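CREG-like beta-barrel domain-containing protein (Agrobacterium tumefaciens, PDB 3DNH) is of unknown function but carries a CREG-like beta-barrel related to pyridoxamine 5'-phosphate oxidases, and may therefore bind a flavin. Local coordinates at residues A[38-43]-A[225-230]; A[92-97]-A[102-107]; A[191-196]-A[214-219]. One frame throughout, in Å; residues are numbered along the deposited sequence.

Contact 1: residues A[38-43]-A[225-230]; sequences TSRTAA and DLASAS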
ATOM      1  N   THR A  38       8.497   8.544  -7.524  1.00 36.97           N
ATOM      2  CA  THR A  38       7.272   8.448  -8.294  1.00 37.62           C
ATOM      3  C   THR A  38       6.184   7.675  -7.558  1.00 38.16           C
ATOM      4  O   THR A  38       5.154   7.328  -8.158  1.00 38.65           O
ATOM      5  CB  THR A  38       7.499   7.848  -9.725  1.00 39.04           C
ATOM      6  OG1 THR A  38       8.048   6.514  -9.622  1.00 37.71           O
ATOM      7  CG2 THR A  38       8.438   8.732 -10.571  1.00 37.27           C
ATOM      8  N   SER A  39       6.392   7.394  -6.285  1.00 37.79           N
ATOM      9  CA  SER A  39       5.325   6.722  -5.491  1.00 39.48           C
ATOM     10  C   SER A  39       4.528   7.714  -4.642  1.00 38.86           C
ATOM     11  O   SER A  39       5.117   8.435  -3.838  1.00 38.51           O
ATOM     12  CB  SER A  39       5.915   5.578  -4.623  1.00 38.38           C
ATOM     13  OG  SER A  39       6.640   4.665  -5.471  1.00 41.05           O
ATOM     14  N   ARG A  40       3.198   7.756  -4.826  1.00 39.77           N
ATOM     15  CA  ARG A  40       2.304   8.585  -3.977  1.00 41.34           C
ATOM     16  C   ARG A  40       1.980   7.936  -2.634  1.00 42.43           C
ATOM     17  O   ARG A  40       2.080   8.566  -1.592  1.00 42.17           O
ATOM     18  CB  ARG A  40       0.964   8.947  -4.666  1.00 41.21           C
ATOM     19  CG  ARG A  40       0.977  10.274  -5.476  1.00 42.35           C
ATOM     20  CD  ARG A  40      -0.503  10.682  -6.001  1.00 44.16           C
ATOM     21  NE  ARG A  40      -0.601  12.119  -6.276  1.00 48.27           N
ATOM     22  CZ  ARG A  40      -0.504  12.658  -7.483  1.00 48.91           C
ATOM     23  NH1 ARG A  40      -0.609  13.975  -7.635  1.00 48.62           N
ATOM     24  NH2 ARG A  40      -0.354  11.881  -8.559  1.00 51.54           N
ATOM     25  N   THR A  41       1.571   6.674  -2.666  1.00 43.04           N
ATOM     26  CA  THR A  41       1.108   6.008  -1.465  1.00 43.56           C
ATOM     27  C   THR A  41       2.192   5.107  -0.895  1.00 43.75           C
ATOM     28  O   THR A  41       2.942   4.475  -1.641  1.00 43.67           O
ATOM     29  CB  THR A  41      -0.189   5.225  -1.711  1.00 43.91           C
ATOM     30  OG1 THR A  41      -1.162   6.109  -2.286  1.00 45.50           O
ATOM     31  CG2 THR A  41      -0.763   4.694  -0.394  1.00 44.70           C
ATOM     32  N   ALA A  42       2.293   5.130   0.433  1.00 41.52           N
ATOM     33  CA  ALA A  42       3.251   4.366   1.195  1.00 40.98           C
ATOM     34  C   ALA A  42       2.553   3.598   2.331  1.00 40.63           C
ATOM     35  O   ALA A  42       1.648   4.113   2.954  1.00 40.12           O
ATOM     36  CB  ALA A  42       4.275   5.313   1.801  1.00 41.19           C
ATOM     37  N   ALA A  43       2.972   2.360   2.549  1.00 39.80           N
ATOM     38  CA  ALA A  43       2.702   1.658   3.770  1.00 38.78           C
ATOM     39  C   ALA A  43       3.632   2.243   4.836  1.00 39.25           C
ATOM     40  O   ALA A  43       4.788   2.569   4.573  1.00 38.98           O
ATOM     41  CB  ALA A  43       2.984   0.172   3.559  1.00 39.12           C
ATOM     42  N   ASP A 225      11.044  16.342 -10.877  1.00 39.32           N
ATOM     43  CA  ASP A 225       9.920  15.566 -10.439  1.00 39.52           C
ATOM     44  C   ASP A 225       8.731  16.291 -10.948  1.00 38.95           C
ATOM     45  O   ASP A 225       8.703  17.528 -10.887  1.00 38.85           O
ATOM     46  CB  ASP A 225       9.866  15.484  -8.918  1.00 39.17           C
ATOM     47  CG  ASP A 225      10.837  14.419  -8.342  1.00 42.76           C
ATOM     48  OD1 ASP A 225      11.460  13.636  -9.079  1.00 47.48           O
ATOM     49  OD2 ASP A 225      10.943  14.365  -7.127  1.00 44.98           O
ATOM     50  N   LEU A 226       7.732  15.533 -11.422  1.00 39.80           N
ATOM     51  CA  LEU A 226       6.436  16.101 -11.876  1.00 38.74           C
ATOM     52  C   LEU A 226       5.250  15.399 -11.254  1.00 39.35           C
ATOM     53  O   LEU A 226       5.349  14.224 -10.887  1.00 38.40           O
ATOM     54  CB  LEU A 226       6.317  16.081 -13.414  1.00 39.02           C
ATOM     55  CG  LEU A 226       7.544  16.665 -14.120  1.00 37.93           C
ATOM     56  CD1 LEU A 226       8.339  15.566 -14.738  1.00 39.11           C
ATOM     57  CD2 LEU A 226       7.054  17.672 -15.130  1.00 40.89           C
ATOM     58  N   ALA A 227       4.137  16.129 -11.110  1.00 37.56           N
ATOM     59  CA  ALA A 227       2.890  15.553 -10.660  1.00 38.71           C
ATOM     60  C   ALA A 227       1.690  15.990 -11.511  1.00 40.11           C
ATOM     61  O   ALA A 227       1.645  17.113 -12.064  1.00 39.61           O
ATOM     62  CB  ALA A 227       2.639  15.842  -9.134  1.00 38.10           C
ATOM     63  N   SER A 228       0.746  15.058 -11.641  1.00 41.63           N
ATOM     64  CA  SER A 228      -0.600  15.335 -12.142  1.00 41.51           C
ATOM     65  C   SER A 228      -1.520  14.856 -11.046  1.00 42.46           C
ATOM     66  O   SER A 228      -1.047  14.461  -9.981  1.00 43.34           O
ATOM     67  CB  SER A 228      -0.871  14.578 -13.425  1.00 41.83           C
ATOM     68  OG  SER A 228      -0.986  13.190 -13.166  1.00 42.39           O
ATOM     69  N   ALA A 229      -2.831  14.897 -11.289  1.00 42.16           N
ATOM     70  CA  ALA A 229      -3.801  14.423 -10.315  1.00 42.59           C
ATOM     71  C   ALA A 229      -3.710  12.911 -10.005  1.00 42.71           C
ATOM     72  O   ALA A 229      -3.760  12.525  -8.839  1.00 42.36           O
ATOM     73  CB  ALA A 229      -5.201  14.784 -10.750  1.00 43.21           C
ATOM     74  N   SER A 230      -3.596  12.069 -11.039  1.00 42.72           N
ATOM     75  CA  SER A 230      -3.526  10.613 -10.843  1.00 42.93           C
ATOM     76  C   SER A 230      -2.119  10.005 -10.820  1.00 42.11           C
ATOM     77  O   SER A 230      -1.959   8.890 -10.316  1.00 42.02           O
ATOM     78  CB  SER A 230      -4.403   9.871 -11.861  1.00 43.93           C
ATOM     79  OG  SER A 230      -3.950  10.072 -13.194  1.00 46.22           O
TER
HETATM   80  O   HOH W   1       0.494   8.973  -8.571  1.00 38.79           O

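Contact 2: residues A[92-97]-A[102-107]; sequences TLAPFG and LTLPRL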
ATOM      1  N   THR A  92       6.969   1.332   2.938  1.00 37.53           N
ATOM      2  CA  THR A  92       7.141   0.675   1.656  1.00 37.70           C
ATOM      3  C   THR A  92       6.466   1.533   0.625  1.00 37.66           C
ATOM      4  O   THR A  92       5.292   1.848   0.732  1.00 38.80           O
ATOM      5  CB  THR A  92       6.644  -0.770   1.622  1.00 35.79           C
ATOM      6  OG1 THR A  92       7.386  -1.518   2.597  1.00 36.06           O
ATOM      7  CG2 THR A  92       6.845  -1.433   0.191  1.00 37.44           C
ATOM      8  N   LEU A  93       7.263   1.924  -0.360  1.00 38.53           N
ATOM      9  CA  LEU A  93       6.798   2.672  -1.488  1.00 39.28           C
ATOM     10  C   LEU A  93       6.673   1.760  -2.697  1.00 40.62           C
ATOM     11  O   LEU A  93       7.550   0.922  -2.956  1.00 40.09           O
ATOM     12  CB  LEU A  93       7.764   3.808  -1.749  1.00 40.01           C
ATOM     13  CG  LEU A  93       7.605   5.045  -0.868  1.00 38.97           C
ATOM     14  CD1 LEU A  93       7.914   4.738   0.596  1.00 43.01           C
ATOM     15  CD2 LEU A  93       8.603   6.119  -1.376  1.00 40.75           C
ATOM     16  N   ALA A  94       5.580   1.912  -3.448  1.00 41.61           N
ATOM     17  CA  ALA A  94       5.426   1.146  -4.678  1.00 43.96           C
ATOM     18  C   ALA A  94       4.555   1.921  -5.671  1.00 46.03           C
ATOM     19  O   ALA A  94       3.735   2.736  -5.221  1.00 47.72           O
ATOM     20  CB  ALA A  94       4.831  -0.211  -4.377  1.00 42.95           C
ATOM     21  N   PRO A  95       4.728   1.699  -7.003  1.00 47.15           N
ATOM     22  CA  PRO A  95       3.750   2.244  -7.973  1.00 47.61           C
ATOM     23  C   PRO A  95       2.423   1.462  -7.832  1.00 47.80           C
ATOM     24  O   PRO A  95       2.064   0.691  -8.730  1.00 47.05           O
ATOM     25  CB  PRO A  95       4.406   1.966  -9.342  1.00 47.22           C
ATOM     26  CG  PRO A  95       5.271   0.741  -9.101  1.00 47.42           C
ATOM     27  CD  PRO A  95       5.814   0.950  -7.695  1.00 47.69           C
ATOM     28  N   PHE A  96       1.742   1.629  -6.689  1.00 47.53           N
ATOM     29  CA  PHE A  96       0.547   0.829  -6.378  1.00 48.62           C
ATOM     30  C   PHE A  96      -0.590   0.971  -7.394  1.00 50.08           C
ATOM     31  O   PHE A  96      -1.358   0.019  -7.620  1.00 51.13           O
ATOM     32  CB  PHE A  96      -0.006   1.208  -5.021  1.00 48.35           C
ATOM     33  CG  PHE A  96       0.792   0.712  -3.893  1.00 48.23           C
ATOM     34  CD1 PHE A  96       0.876  -0.635  -3.634  1.00 47.44           C
ATOM     35  CD2 PHE A  96       1.470   1.608  -3.063  1.00 46.55           C
ATOM     36  CE1 PHE A  96       1.639  -1.086  -2.551  1.00 49.24           C
ATOM     37  CE2 PHE A  96       2.211   1.169  -1.982  1.00 47.35           C
ATOM     38  CZ  PHE A  96       2.301  -0.169  -1.721  1.00 48.46           C
ATOM     39  N   GLY A  97      -0.721   2.148  -8.002  1.00 50.07           N
ATOM     40  CA  GLY A  97      -1.763   2.299  -9.021  1.00 52.05           C
ATOM     41  C   GLY A  97      -1.610   1.352 -10.202  1.00 52.20           C
ATOM     42  O   GLY A  97      -2.589   1.090 -10.916  1.00 52.90           O
ATOM     43  N   LEU A 102       2.547  -7.869  -5.789  1.00 47.20           N
ATOM     44  CA  LEU A 102       3.637  -8.785  -6.053  1.00 47.26           C
ATOM     45  C   LEU A 102       4.240  -8.661  -7.480  1.00 47.34           C
ATOM     46  O   LEU A 102       5.252  -9.291  -7.788  1.00 47.80           O
ATOM     47  CB  LEU A 102       3.230 -10.228  -5.691  1.00 47.63           C
ATOM     48  CG  LEU A 102       2.968 -10.555  -4.207  1.00 47.37           C
ATOM     49  CD1 LEU A 102       2.759 -12.054  -4.016  1.00 44.40           C
ATOM     50  CD2 LEU A 102       4.077 -10.070  -3.285  1.00 47.96           C
ATOM     51  N   THR A 103       3.620  -7.848  -8.336  1.00 47.25           N
ATOM     52  CA  THR A 103       4.166  -7.536  -9.670  1.00 47.24           C
ATOM     53  C   THR A 103       5.044  -6.281  -9.658  1.00 47.24           C
ATOM     54  O   THR A 103       5.786  -6.023 -10.598  1.00 48.04           O
ATOM     55  CB  THR A 103       3.032  -7.291 -10.741  1.00 47.64           C
ATOM     56  OG1 THR A 103       2.275  -6.117 -10.376  1.00 47.49           O
ATOM     57  CG2 THR A 103       2.107  -8.479 -10.867  1.00 44.40           C
ATOM     58  N   LEU A 104       4.951  -5.490  -8.611  1.00 47.23           N
ATOM     59  CA  LEU A 104       5.573  -4.186  -8.596  1.00 47.59           C
ATOM     60  C   LEU A 104       6.942  -4.181  -7.965  1.00 46.58           C
ATOM     61  O   LEU A 104       7.187  -4.964  -7.097  1.00 46.32           O
ATOM     62  CB  LEU A 104       4.699  -3.221  -7.798  1.00 48.18           C
ATOM     63  CG  LEU A 104       3.212  -3.111  -8.072  1.00 49.29           C
ATOM     64  CD1 LEU A 104       2.533  -2.170  -7.171  1.00 47.88           C
ATOM     65  CD2 LEU A 104       2.982  -2.741  -9.471  1.00 48.28           C
ATOM     66  N   PRO A 105       7.808  -3.256  -8.362  1.00 45.68           N
ATOM     67  CA  PRO A 105       8.992  -3.017  -7.533  1.00 44.98           C
ATOM     68  C   PRO A 105       8.530  -2.404  -6.220  1.00 44.51           C
ATOM     69  O   PRO A 105       7.580  -1.621  -6.203  1.00 45.61           O
ATOM     70  CB  PRO A 105       9.800  -1.998  -8.339  1.00 45.24           C
ATOM     71  CG  PRO A 105       8.792  -1.299  -9.175  1.00 46.09           C
ATOM     72  CD  PRO A 105       7.790  -2.380  -9.542  1.00 45.51           C
ATOM     73  N   ARG A 106       9.150  -2.795  -5.124  1.00 42.27           N
ATOM     74  CA  ARG A 106       8.715  -2.356  -3.833  1.00 42.38           C
ATOM     75  C   ARG A 106       9.948  -1.915  -3.066  1.00 40.76           C
ATOM     76  O   ARG A 106      10.882  -2.701  -2.872  1.00 40.88           O
ATOM     77  CB  ARG A 106       8.005  -3.475  -3.071  1.00 42.35           C
ATOM     78  CG  ARG A 106       6.560  -3.662  -3.454  1.00 45.67           C
ATOM     79  CD  ARG A 106       6.328  -4.899  -4.219  1.00 47.32           C
ATOM     80  NE  ARG A 106       6.669  -6.086  -3.460  1.00 49.89           N
ATOM     81  CZ  ARG A 106       7.088  -7.219  -3.998  1.00 50.47           C
ATOM     82  NH1 ARG A 106       7.361  -8.235  -3.206  1.00 52.92           N
ATOM     83  NH2 ARG A 106       7.230  -7.343  -5.324  1.00 54.70           N
ATOM     84  N   LEU A 107       9.948  -0.642  -2.691  1.00 38.88           N
ATOM     85  CA  LEU A 107      11.064  -0.069  -1.980  1.00 37.14           C
ATOM     86  C   LEU A 107      10.737   0.044  -0.503  1.00 37.01           C
ATOM     87  O   LEU A 107       9.781   0.737  -0.128  1.00 36.52           O
ATOM     88  CB  LEU A 107      11.457   1.276  -2.616  1.00 37.18           C
ATOM     89  CG  LEU A 107      12.422   2.155  -1.843  1.00 37.12           C
ATOM     90  CD1 LEU A 107      13.839   1.554  -1.976  1.00 38.71           C
ATOM     91  CD2 LEU A 107      12.376   3.559  -2.374  1.00 39.88           C
TER

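Contact 3: residues A[191-196]-A[214-219]; sequences TRLNAI and WKITSI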
ATOM      1  N   THR A 191       8.443  27.514 -11.556  1.00 38.54           N
ATOM      2  CA  THR A 191       7.385  28.469 -11.829  1.00 39.26           C
ATOM      3  C   THR A 191       7.408  28.923 -13.283  1.00 39.11           C
ATOM      4  O   THR A 191       6.365  28.972 -13.942  1.00 37.88           O
ATOM      5  CB  THR A 191       7.497  29.713 -10.914  1.00 39.24           C
ATOM      6  OG1 THR A 191       7.525  29.284  -9.560  1.00 40.65           O
ATOM      7  CG2 THR A 191       6.327  30.655 -11.090  1.00 40.14           C
ATOM      8  N   ARG A 192       8.594  29.232 -13.760  1.00 39.23           N
ATOM      9  CA  ARG A 192       8.810  29.671 -15.111  1.00 40.56           C
ATOM     10  C   ARG A 192       8.309  28.654 -16.093  1.00 40.07           C
ATOM     11  O   ARG A 192       7.548  28.961 -16.948  1.00 40.14           O
ATOM     12  CB  ARG A 192      10.288  29.885 -15.365  1.00 41.29           C
ATOM     13  CG  ARG A 192      10.613  31.107 -16.149  1.00 44.05           C
ATOM     14  CD  ARG A 192      11.658  30.946 -17.199  1.00 46.79           C
ATOM     15  NE  ARG A 192      12.571  29.859 -17.004  1.00 51.37           N
ATOM     16  CZ  ARG A 192      12.889  28.989 -17.934  1.00 47.62           C
ATOM     17  NH1 ARG A 192      12.396  29.092 -19.119  1.00 49.34           N
ATOM     18  NH2 ARG A 192      13.705  28.027 -17.660  1.00 47.10           N
ATOM     19  N   LEU A 193       8.792  27.442 -15.947  1.00 38.98           N
ATOM     20  CA  LEU A 193       8.458  26.319 -16.803  1.00 38.93           C
ATOM     21  C   LEU A 193       7.007  25.900 -16.724  1.00 39.02           C
ATOM     22  O   LEU A 193       6.426  25.566 -17.760  1.00 38.62           O
ATOM     23  CB  LEU A 193       9.365  25.102 -16.516  1.00 39.93           C
ATOM     24  CG  LEU A 193      10.824  25.380 -16.927  1.00 40.44           C
ATOM     25  CD1 LEU A 193      11.763  24.267 -16.467  1.00 43.47           C
ATOM     26  CD2 LEU A 193      10.854  25.602 -18.450  1.00 44.54           C
ATOM     27  N   ASN A 194       6.431  25.915 -15.518  1.00 37.70           N
ATOM     28  CA  ASN A 194       5.007  25.605 -15.330  1.00 36.83           C
ATOM     29  C   ASN A 194       4.125  26.616 -16.012  1.00 37.14           C
ATOM     30  O   ASN A 194       2.963  26.322 -16.294  1.00 38.40           O
ATOM     31  CB  ASN A 194       4.597  25.475 -13.825  1.00 36.57           C
ATOM     32  CG  ASN A 194       5.073  24.179 -13.187  1.00 36.66           C
ATOM     33  OD1 ASN A 194       5.172  23.162 -13.860  1.00 38.01           O
ATOM     34  ND2 ASN A 194       5.419  24.214 -11.876  1.00 36.35           N
ATOM     35  N   ALA A 195       4.638  27.814 -16.276  1.00 37.30           N
ATOM     36  CA  ALA A 195       3.868  28.850 -16.981  1.00 36.33           C
ATOM     37  C   ALA A 195       3.887  28.668 -18.504  1.00 35.42           C
ATOM     38  O   ALA A 195       3.157  29.362 -19.247  1.00 34.15           O
ATOM     39  CB  ALA A 195       4.390  30.274 -16.582  1.00 37.39           C
ATOM     40  N   ILE A 196       4.713  27.739 -18.989  1.00 34.06           N
ATOM     41  CA  ILE A 196       4.723  27.463 -20.429  1.00 34.61           C
ATOM     42  C   ILE A 196       3.662  26.372 -20.579  1.00 33.90           C
ATOM     43  O   ILE A 196       3.859  25.257 -20.133  1.00 33.32           O
ATOM     44  CB  ILE A 196       6.134  27.036 -20.983  1.00 34.05           C
ATOM     45  CG1 ILE A 196       7.181  28.126 -20.670  1.00 35.03           C
ATOM     46  CG2 ILE A 196       6.080  26.757 -22.526  1.00 33.21           C
ATOM     47  CD1 ILE A 196       8.675  27.762 -21.078  1.00 33.84           C
ATOM     48  N   TRP A 214      -0.069  18.212 -15.953  1.00 43.67           N
ATOM     49  CA  TRP A 214       1.182  18.069 -15.183  1.00 41.76           C
ATOM     50  C   TRP A 214       1.744  19.387 -14.664  1.00 40.77           C
ATOM     51  O   TRP A 214       1.567  20.438 -15.292  1.00 40.44           O
ATOM     52  CB  TRP A 214       2.231  17.409 -16.076  1.00 41.37           C
ATOM     53  CG  TRP A 214       1.910  15.984 -16.333  1.00 39.46           C
ATOM     54  CD1 TRP A 214       1.196  15.482 -17.373  1.00 38.11           C
ATOM     55  CD2 TRP A 214       2.227  14.873 -15.483  1.00 39.28           C
ATOM     56  NE1 TRP A 214       1.099  14.118 -17.262  1.00 37.62           N
ATOM     57  CE2 TRP A 214       1.703  13.715 -16.103  1.00 40.47           C
ATOM     58  CE3 TRP A 214       2.929  14.738 -14.282  1.00 36.46           C
ATOM     59  CZ2 TRP A 214       1.851  12.429 -15.545  1.00 39.98           C
ATOM     60  CZ3 TRP A 214       3.090  13.471 -13.740  1.00 38.84           C
ATOM     61  CH2 TRP A 214       2.557  12.330 -14.375  1.00 39.28           C
ATOM     62  N   LYS A 215       2.432  19.328 -13.528  1.00 40.58           N
ATOM     63  CA  LYS A 215       3.235  20.439 -13.017  1.00 40.25           C
ATOM     64  C   LYS A 215       4.582  19.912 -12.550  1.00 39.48           C
ATOM     65  O   LYS A 215       4.654  18.800 -12.032  1.00 39.04           O
ATOM     66  CB  LYS A 215       2.531  21.136 -11.846  1.00 40.47           C
ATOM     67  CG  LYS A 215       1.252  21.977 -12.241  1.00 43.77           C
ATOM     68  CD  LYS A 215       1.618  23.235 -13.085  1.00 48.68           C
ATOM     69  CE  LYS A 215       0.388  23.951 -13.694  1.00 45.97           C
ATOM     70  NZ  LYS A 215       0.703  25.057 -14.687  1.00 44.84           N
ATOM     71  N   ILE A 216       5.643  20.701 -12.758  1.00 38.84           N
ATOM     72  CA  ILE A 216       6.935  20.468 -12.123  1.00 38.25           C
ATOM     73  C   ILE A 216       6.795  20.767 -10.672  1.00 39.46           C
ATOM     74  O   ILE A 216       6.304  21.847 -10.313  1.00 39.34           O
ATOM     75  CB  ILE A 216       8.002  21.365 -12.676  1.00 38.32           C
ATOM     76  CG1 ILE A 216       8.205  21.038 -14.158  1.00 41.05           C
ATOM     77  CG2 ILE A 216       9.339  21.237 -11.855  1.00 36.16           C
ATOM     78  CD1 ILE A 216       9.080  21.993 -14.871  1.00 42.99           C
ATOM     79  N   THR A 217       7.186  19.805  -9.840  1.00 40.09           N
ATOM     80  CA  THR A 217       7.136  19.978  -8.395  1.00 39.19           C
ATOM     81  C   THR A 217       8.507  20.283  -7.833  1.00 40.01           C
ATOM     82  O   THR A 217       8.601  20.956  -6.790  1.00 40.47           O
ATOM     83  CB  THR A 217       6.482  18.761  -7.658  1.00 38.67           C
ATOM     84  OG1 THR A 217       7.215  17.563  -7.959  1.00 36.42           O
ATOM     85  CG2 THR A 217       5.023  18.588  -8.148  1.00 39.25           C
ATOM     86  N   SER A 218       9.570  19.816  -8.508  1.00 40.46           N
ATOM     87  CA  SER A 218      10.889  19.910  -7.973  1.00 40.62           C
ATOM     88  C   SER A 218      11.927  19.693  -9.043  1.00 41.47           C
ATOM     89  O   SER A 218      11.800  18.769  -9.850  1.00 41.94           O
ATOM     90  CB  SER A 218      11.062  18.876  -6.830  1.00 39.86           C
ATOM     91  OG  SER A 218      12.213  19.108  -6.061  1.00 41.34           O
ATOM     92  N   ILE A 219      12.968  20.549  -9.047  1.00 41.47           N
ATOM     93  CA  ILE A 219      14.146  20.386  -9.932  1.00 40.32           C
ATOM     94  C   ILE A 219      15.349  20.145  -9.041  1.00 40.31           C
ATOM     95  O   ILE A 219      15.504  20.831  -8.032  1.00 39.84           O
ATOM     96  CB  ILE A 219      14.404  21.649 -10.785  1.00 40.39           C
ATOM     97  CG1 ILE A 219      13.152  21.966 -11.652  1.00 39.41           C
ATOM     98  CG2 ILE A 219      15.719  21.501 -11.593  1.00 39.89           C
ATOM     99  CD1 ILE A 219      13.117  23.357 -12.247  1.00 41.51           C
TER

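Contact 1: residues A[38-43]-A[225-230]
The junction between the barrel and the small three-stranded antiparallel sheet near the C-terminus is bridged by Arg40, which reaches from the entrance of strand 41-47 to Ser228, in the loop that leaves strand 223-227. The backbones stay apart, and the arginine side chain spans the gap. The side chain runs extended from CG to NE (chi2 -172°, chi3 157°), which delivers the flat guanidinium group to the loop. Ser228 O lies at the edge of this group, near its plane, and takes hydrogen bonds from both terminal nitrogens. The one from Arg40 NH1 to Ser228 O measures 2.4 Å, so short that its exact length is doubtful. The one from Arg40 NH2 to Ser228 O is weak, 3.0 Å long and bent to 123° at the hydrogen. Ala229 O sits over one face, 3.4 Å above the plane and offset toward the rim, and is not hydrogen-bonded to Arg40. Water 1 lies in the plane at the edge. It accepts from Arg40 NH2 at 3.0 Å and donates to Ser230 O at 3.0 Å. Ala227 CB packs obliquely against Arg40 NH1 at 4.0 Å. Beyond the two segments, Arg40 NH1 also bonds Arg131 O, and NH2 makes a weak bond to Asp231 O. Tyr132 and Leu232 touch the side chain as well. The named acceptors are thus backbone carbonyls and a water, not a carboxylate. The positive charge is probably spread over several carbonyl dipoles, and the link depends on the path of the partner chain more than on its side chains.

Contact 2: residues A[92-97]-A[102-107]
Leu93 and Leu107 form an antiparallel hydrogen-bonded pair. Leu93 N donates to Leu107 O at 2.8 Å, and Leu107 N returns a bond to Leu93 O at 2.9 Å. The CA of Thr92 adds a C-H...O contact to Leu107 O at 3.2 Å. Thr92 CG2, placed anti to the backbone N, runs beside Arg106 CB and points the same way. Past the pair, side chains fill the widening gap. Leu104 CD1 lies 3.3 Å from Pro95 O and touches Phe96 CA and its ring, the two side chains crossing at about a right angle. Leu104 CD1 also reaches Ala94 CB at 4.1 Å. The Pro95 and Pro105 rings meet at a slant, with Pro95 CD 4.0 Å from Pro105 CG. Pro105 O is buried with no hydrogen-bond partner in the model; Ala94 CB and Pro95 CD pack against it.

Pro95 is the centre of an inverse gamma turn, which folds Phe96 back so that Ala94 CB lies over the centre of its ring. Arg106 bends at chi2 and chi3 so that NH2 donates to Leu104 O at 3.0 Å, in the guanidinium plane. Further out, Val35 of helix 28-38 packs on both leucines of the pair, and Phe96 meets Phe96 of the second subunit. The arrangement is a beta hairpin with a long connecting loop, set at the dimer interface and consistent with the split-barrel fold of the FMN-binding clan.

Contact 3: residues A[191-196]-A[214-219]
Asn194 lays its side-chain amide along the backbone of Ile216, on strand 215-220, and bonds it twice. Asn194 OD1 accepts from Ile216 N at 2.7 Å. Asn194 ND2 donates to Ile216 O at 3.0 Å, with 172° at the hydrogen and the acceptor in the amide plane. Each bond uses an in-plane lone pair of its acceptor oxygen. With both amide atoms engaged, the flip of the group is fixed. Asn194 CG stands beside its own backbone N (chi1 -75°), which turns the amide toward the strand.

Lys215 approaches the same asparagine from the preceding position on the strand. A bend at chi2 carries its chain across the amide, with Lys215 CD 3.6 Å from Asn194 CG. Lys215 NZ then donates to Asn194 O at 3.0 Å, tilted 34° from the carbonyl plane. A positive charge close to the C-terminal part of a helix would probably be favoured by its dipole. Deeper in, Ile216 CD1 presses on Leu193 CB at 3.5 Å. Phe247 and Leu251 of helix 244-254 back Leu193, while Leu203 of helix 199-206 meets Ile216.

Strand 215-220 is an outer strand of the sheet within this chain, and Thr217 and Ser218 form a classic beta bulge opposite Asp225. The asparagine mimics a strand neighbour and fastens helix 180-194 to the C-terminal part of the chain, where helices pack on a small antiparallel sheet.

How the contacts relate
Along the chain, contacts 2 and 3 come one after the other, and both lie between the two segments of contact 1. Contacts 1 and 2 have centres about 12 Å apart and share the barrel: strands 41-47 and 88-93 are neighbours, and Ala43 N probably bonds Thr92 O at 3.0 Å. Both touch the second subunit. Contacts 1 and 3, with centres about 16 Å apart, share the three-stranded sheet through strands 223-227 and 215-220. Contacts 2 and 3 do not touch; their nearest atoms are about 12 Å apart. Contact 1 therefore connects the dimer-forming barrel with the helix-backed C-terminal sheet.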